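Local coordinates for protein catalase-3 (Neurospora crassa, PDB 4AJ9) that breaks hydrogen peroxide down to oxygen and water with a heme cofactor, probably protecting the cell from its toxic effects, at residues Y577-V590 with P606-T618. Residues are numbered along the deposited sequence; the frame is centred on the assembly and turned at random.
Sequences YSAADATAFDAVVV and PLFPAGRPSQILT
Val588 and Val590 of strand 587-590 meet Leu617 of helix 612-618, whose axis passes 9.2 Å from the strand's with N-to-C directions at 135°, as the helix returns across the parallel sheet in the beta-alpha-beta unit of strand 587-590, helix 612-622 and strand 627-630 in the C-terminal domain. Leu617 CD1 lies 4.0 Å from Val588 CG1, and Leu617 CD2 packs on Val590 CG2. The preceding residue, Ile616, divides its branches: CG2 touches Ala582 CB and Val588 CG1, while CD1, reaching Ala580 CB at 3.9 Å, also borders the edge of the Tyr577 ring. Pro613 CG sits over one face of that ring, 4.0 Å from its centroid and 14° off the normal, a CH-pi contact; the Tyr577 edge in turn points at the face of Phe608, centroids 5.5 Å apart. The Tyr577 hydroxyl bonds to Ser538 O, outside the contact. Arg612, CG anti to its own N and the chain then bent at chi2 and chi3, brings NH1 to Tyr577 O and Ser578 O, each at 2.9 Å. Both oxygens lie near the guanidinium plane, but NH1 stands above the carbonyl plane of Ser578, in a bond bent to 135° at the hydrogen. A methionine in place of Arg612, lacking NH1, would probably leave the 577-580 loop less firmly tied to the helix start, Tyr577 O keeping its bond from Ala580 N. Apolar packing thus seats the helix on the sheet, while one guanidinium nitrogen ties consecutive carbonyls in the loop leading to strand 587-590.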
loop_
_atom_site.group_PDB
_atom_site.type_symbol
_atom_site.label_atom_id
_atom_site.label_comp_id
_atom_site.label_asym_id
_atom_site.label_seq_id
_atom_site.Cartn_x
_atom_site.Cartn_y
_atom_site.Cartn_z
ATOM N N TYR C 577 8.201 -6.226 -47.224
ATOM C CA TYR C 577 6.976 -7.012 -47.324
ATOM C C TYR C 577 6.765 -7.853 -46.079
ATOM O O TYR C 577 5.628 -8.040 -45.643
ATOM C CB TYR C 577 6.975 -7.891 -48.575
ATOM C CG TYR C 577 6.525 -7.131 -49.792
ATOM C CD1 TYR C 577 5.205 -6.707 -49.915
ATOM C CD2 TYR C 577 7.418 -6.808 -50.805
ATOM C CE1 TYR C 577 4.781 -6.000 -51.018
ATOM C CE2 TYR C 577 7.003 -6.096 -51.924
ATOM C CZ TYR C 577 5.684 -5.695 -52.027
ATOM O OH TYR C 577 5.261 -4.981 -53.134
ATOM N N SER C 578 7.865 -8.334 -45.503
ATOM C CA SER C 578 7.808 -9.183 -44.311
ATOM C C SER C 578 7.127 -8.441 -43.167
ATOM O O SER C 578 6.287 -9.001 -42.458
ATOM C CB SER C 578 9.224 -9.625 -43.898
ATOM O OG SER C 578 9.194 -10.457 -42.744
ATOM N N ALA C 579 7.469 -7.166 -43.018
ATOM C CA ALA C 579 6.966 -6.344 -41.925
ATOM C C ALA C 579 5.612 -5.696 -42.218
ATOM O O ALA C 579 5.009 -5.089 -41.329
ATOM C CB ALA C 579 7.989 -5.276 -41.566
ATOM N N ALA C 580 5.136 -5.816 -43.454
ATOM C CA ALA C 580 3.941 -5.077 -43.879
ATOM C C ALA C 580 2.642 -5.865 -43.766
ATOM O O ALA C 580 2.615 -7.096 -43.884
ATOM C CB ALA C 580 4.104 -4.561 -45.295
ATOM N N ASP C 581 1.557 -5.135 -43.548
ATOM C CA ASP C 581 0.231 -5.728 -43.544
ATOM C C ASP C 581 -0.786 -4.681 -43.999
ATOM O O ASP C 581 -0.596 -3.491 -43.777
ATOM C CB ASP C 581 -0.116 -6.260 -42.154
ATOM C CG ASP C 581 -1.377 -7.096 -42.156
ATOM O OD1 ASP C 581 -1.288 -8.311 -42.455
ATOM O OD2 ASP C 581 -2.454 -6.536 -41.869
ATOM N N ALA C 582 -1.864 -5.119 -44.631
ATOM C CA ALA C 582 -2.859 -4.179 -45.139
ATOM C C ALA C 582 -3.519 -3.375 -44.016
ATOM O O ALA C 582 -3.972 -2.254 -44.245
ATOM C CB ALA C 582 -3.914 -4.907 -45.948
ATOM N N THR C 583 -3.589 -3.961 -42.818
ATOM C CA THR C 583 -4.242 -3.319 -41.677
ATOM C C THR C 583 -3.607 -1.974 -41.323
ATOM O O THR C 583 -4.223 -1.156 -40.635
ATOM C CB THR C 583 -4.226 -4.208 -40.402
ATOM O OG1 THR C 583 -2.880 -4.616 -40.109
ATOM C CG2 THR C 583 -5.121 -5.431 -40.564
ATOM N N ALA C 584 -2.376 -1.752 -41.780
ATOM C CA ALA C 584 -1.636 -0.535 -41.437
ATOM C C ALA C 584 -2.032 0.671 -42.280
ATOM O O ALA C 584 -1.662 1.808 -41.967
ATOM C CB ALA C 584 -0.145 -0.767 -41.561
ATOM N N PHE C 585 -2.775 0.423 -43.349
ATOM C CA PHE C 585 -3.016 1.453 -44.346
ATOM C C PHE C 585 -4.492 1.692 -44.595
ATOM O O PHE C 585 -5.325 0.821 -44.377
ATOM C CB PHE C 585 -2.325 1.084 -45.666
ATOM C CG PHE C 585 -0.902 0.651 -45.489
ATOM C CD1 PHE C 585 0.049 1.550 -45.052
ATOM C CD2 PHE C 585 -0.528 -0.656 -45.731
ATOM C CE1 PHE C 585 1.360 1.158 -44.876
ATOM C CE2 PHE C 585 0.782 -1.051 -45.562
ATOM C CZ PHE C 585 1.719 -0.148 -45.120
ATOM N N ASP C 586 -4.800 2.891 -45.068
ATOM C CA ASP C 586 -6.162 3.245 -45.408
ATOM C C ASP C 586 -6.393 3.054 -46.907
ATOM O O ASP C 586 -7.536 2.973 -47.362
ATOM C CB ASP C 586 -6.452 4.677 -44.969
ATOM C CG ASP C 586 -6.262 4.869 -43.481
ATOM O OD1 ASP C 586 -7.035 4.251 -42.727
ATOM O OD2 ASP C 586 -5.353 5.639 -43.066
ATOM N N ALA C 587 -5.302 2.964 -47.660
ATOM C CA ALA C 587 -5.366 2.687 -49.098
ATOM C C ALA C 587 -4.133 1.886 -49.531
ATOM O O ALA C 587 -3.066 2.017 -48.939
ATOM C CB ALA C 587 -5.473 4.000 -49.890
ATOM N N VAL C 588 -4.282 1.044 -50.551
ATOM C CA VAL C 588 -3.169 0.231 -51.036
ATOM C C VAL C 588 -2.977 0.433 -52.539
ATOM O O VAL C 588 -3.904 0.244 -53.323
ATOM C CB VAL C 588 -3.382 -1.261 -50.734
ATOM C CG1 VAL C 588 -2.245 -2.090 -51.316
ATOM C CG2 VAL C 588 -3.482 -1.471 -49.238
ATOM N N VAL C 589 -1.778 0.836 -52.940
ATOM C CA VAL C 589 -1.515 1.097 -54.350
ATOM C C VAL C 589 -0.293 0.337 -54.855
ATOM O O VAL C 589 0.793 0.437 -54.286
ATOM C CB VAL C 589 -1.343 2.604 -54.629
ATOM C CG1 VAL C 589 -2.660 3.333 -54.423
ATOM C CG2 VAL C 589 -0.262 3.190 -53.738
ATOM N N VAL C 590 -0.483 -0.427 -55.925
ATOM C CA VAL C 590 0.616 -1.165 -56.525
ATOM C C VAL C 590 1.332 -0.242 -57.502
ATOM O O VAL C 590 0.711 0.303 -58.417
ATOM C CB VAL C 590 0.128 -2.437 -57.216
ATOM C CG1 VAL C 590 1.308 -3.349 -57.545
ATOM C CG2 VAL C 590 -0.851 -3.159 -56.312
ATOM N N PRO C 606 12.594 -15.798 -50.110
ATOM C CA PRO C 606 12.886 -16.046 -48.699
ATOM C C PRO C 606 12.703 -14.768 -47.887
ATOM O O PRO C 606 12.628 -14.836 -46.665
ATOM C CB PRO C 606 14.363 -16.457 -48.713
ATOM C CG PRO C 606 14.619 -16.933 -50.120
ATOM C CD PRO C 606 13.760 -16.047 -50.976
ATOM N N LEU C 607 12.619 -13.620 -48.557
ATOM C CA LEU C 607 12.521 -12.340 -47.850
ATOM C C LEU C 607 11.140 -12.037 -47.245
ATOM O O LEU C 607 11.014 -11.159 -46.391
ATOM C CB LEU C 607 12.979 -11.182 -48.750
ATOM C CG LEU C 607 14.486 -11.181 -49.019
ATOM C CD1 LEU C 607 14.855 -10.188 -50.136
ATOM C CD2 LEU C 607 15.269 -10.901 -47.731
ATOM N N PHE C 608 10.109 -12.750 -47.679
ATOM C CA PHE C 608 8.783 -12.561 -47.092
ATOM C C PHE C 608 7.944 -13.828 -47.171
ATOM O O PHE C 608 8.254 -14.725 -47.950
ATOM C CB PHE C 608 8.055 -11.385 -47.750
ATOM C CG PHE C 608 7.983 -11.473 -49.253
ATOM C CD1 PHE C 608 7.021 -12.257 -49.867
ATOM C CD2 PHE C 608 8.868 -10.764 -50.045
ATOM C CE1 PHE C 608 6.942 -12.338 -51.253
ATOM C CE2 PHE C 608 8.798 -10.847 -51.428
ATOM C CZ PHE C 608 7.826 -11.631 -52.028
ATOM N N PRO C 609 6.889 -13.914 -46.352
ATOM C CA PRO C 609 6.012 -15.090 -46.386
ATOM C C PRO C 609 5.319 -15.261 -47.739
ATOM O O PRO C 609 4.915 -14.269 -48.360
ATOM C CB PRO C 609 4.982 -14.792 -45.289
ATOM C CG PRO C 609 5.729 -13.882 -44.318
ATOM C CD PRO C 609 6.573 -13.016 -45.223
ATOM N N ALA C 610 5.181 -16.509 -48.180
ATOM C CA ALA C 610 4.529 -16.820 -49.454
ATOM C C ALA C 610 3.224 -16.034 -49.621
ATOM O O ALA C 610 2.410 -15.982 -48.715
ATOM C CB ALA C 610 4.263 -18.317 -49.555
ATOM N N GLY C 611 3.046 -15.400 -50.773
ATOM C CA GLY C 611 1.802 -14.701 -51.069
ATOM C C GLY C 611 1.604 -13.323 -50.454
ATOM O O GLY C 611 0.558 -12.703 -50.659
ATOM N N ARG C 612 2.603 -12.823 -49.729
ATOM C CA ARG C 612 2.434 -11.587 -48.950
ATOM C C ARG C 612 1.961 -10.362 -49.754
ATOM O O ARG C 612 1.003 -9.700 -49.357
ATOM C CB ARG C 612 3.698 -11.276 -48.133
ATOM C CG ARG C 612 3.691 -9.932 -47.399
ATOM C CD ARG C 612 2.532 -9.784 -46.398
ATOM N NE ARG C 612 2.461 -10.859 -45.410
ATOM C CZ ARG C 612 3.211 -10.943 -44.316
ATOM N NH1 ARG C 612 4.132 -10.025 -44.067
ATOM N NH2 ARG C 612 3.046 -11.965 -43.474
ATOM N N PRO C 613 2.620 -10.056 -50.887
ATOM C CA PRO C 613 2.113 -8.937 -51.696
ATOM C C PRO C 613 0.650 -9.154 -52.079
ATOM O O PRO C 613 -0.167 -8.247 -51.900
ATOM C CB PRO C 613 3.022 -8.955 -52.929
ATOM C CG PRO C 613 4.312 -9.581 -52.427
ATOM C CD PRO C 613 3.848 -10.643 -51.454
ATOM N N SER C 614 0.319 -10.347 -52.574
ATOM C CA SER C 614 -1.064 -10.673 -52.916
ATOM C C SER C 614 -2.011 -10.575 -51.724
ATOM O O SER C 614 -3.158 -10.157 -51.874
ATOM C CB SER C 614 -1.163 -12.081 -53.511
ATOM O OG SER C 614 -0.411 -12.186 -54.701
ATOM N N GLN C 615 -1.551 -10.992 -50.549
ATOM C CA GLN C 615 -2.430 -11.001 -49.379
ATOM C C GLN C 615 -2.781 -9.572 -48.981
ATOM O O GLN C 615 -3.918 -9.282 -48.612
ATOM C CB GLN C 615 -1.773 -11.732 -48.201
ATOM C CG GLN C 615 -2.723 -12.008 -47.040
ATOM C CD GLN C 615 -3.864 -12.919 -47.431
ATOM O OE1 GLN C 615 -3.646 -14.058 -47.851
ATOM N NE2 GLN C 615 -5.098 -12.428 -47.286
ATOM N N ILE C 616 -1.789 -8.690 -49.056
ATOM C CA ILE C 616 -1.977 -7.277 -48.744
ATOM C C ILE C 616 -3.010 -6.641 -49.666
ATOM O O ILE C 616 -3.884 -5.892 -49.218
ATOM C CB ILE C 616 -0.651 -6.496 -48.837
ATOM C CG1 ILE C 616 0.317 -6.954 -47.740
ATOM C CG2 ILE C 616 -0.897 -4.988 -48.681
ATOM C CD1 ILE C 616 1.685 -6.299 -47.810
ATOM N N LEU C 617 -2.911 -6.930 -50.960
ATOM C CA LEU C 617 -3.844 -6.338 -51.917
ATOM C C LEU C 617 -5.227 -6.939 -51.729
ATOM O O LEU C 617 -6.234 -6.238 -51.832
ATOM C CB LEU C 617 -3.369 -6.555 -53.350
ATOM C CG LEU C 617 -4.110 -5.757 -54.425
ATOM C CD1 LEU C 617 -4.055 -4.277 -54.099
ATOM C CD2 LEU C 617 -3.521 -6.029 -55.816
ATOM N N THR C 618 -5.263 -8.241 -51.453
ATOM C CA THR C 618 -6.513 -8.946 -51.205
ATOM C C THR C 618 -7.215 -8.413 -49.951
ATOM O O THR C 618 -8.418 -8.122 -49.986
ATOM C CB THR C 618 -6.284 -10.477 -51.086
ATOM O OG1 THR C 618 -5.780 -10.987 -52.333
ATOM C CG2 THR C 618 -7.571 -11.198 -50.734
HETATM O O HOH W 1 10.276 -8.473 -47.332
HETATM O O HOH W 2 4.616 -11.681 -40.998
#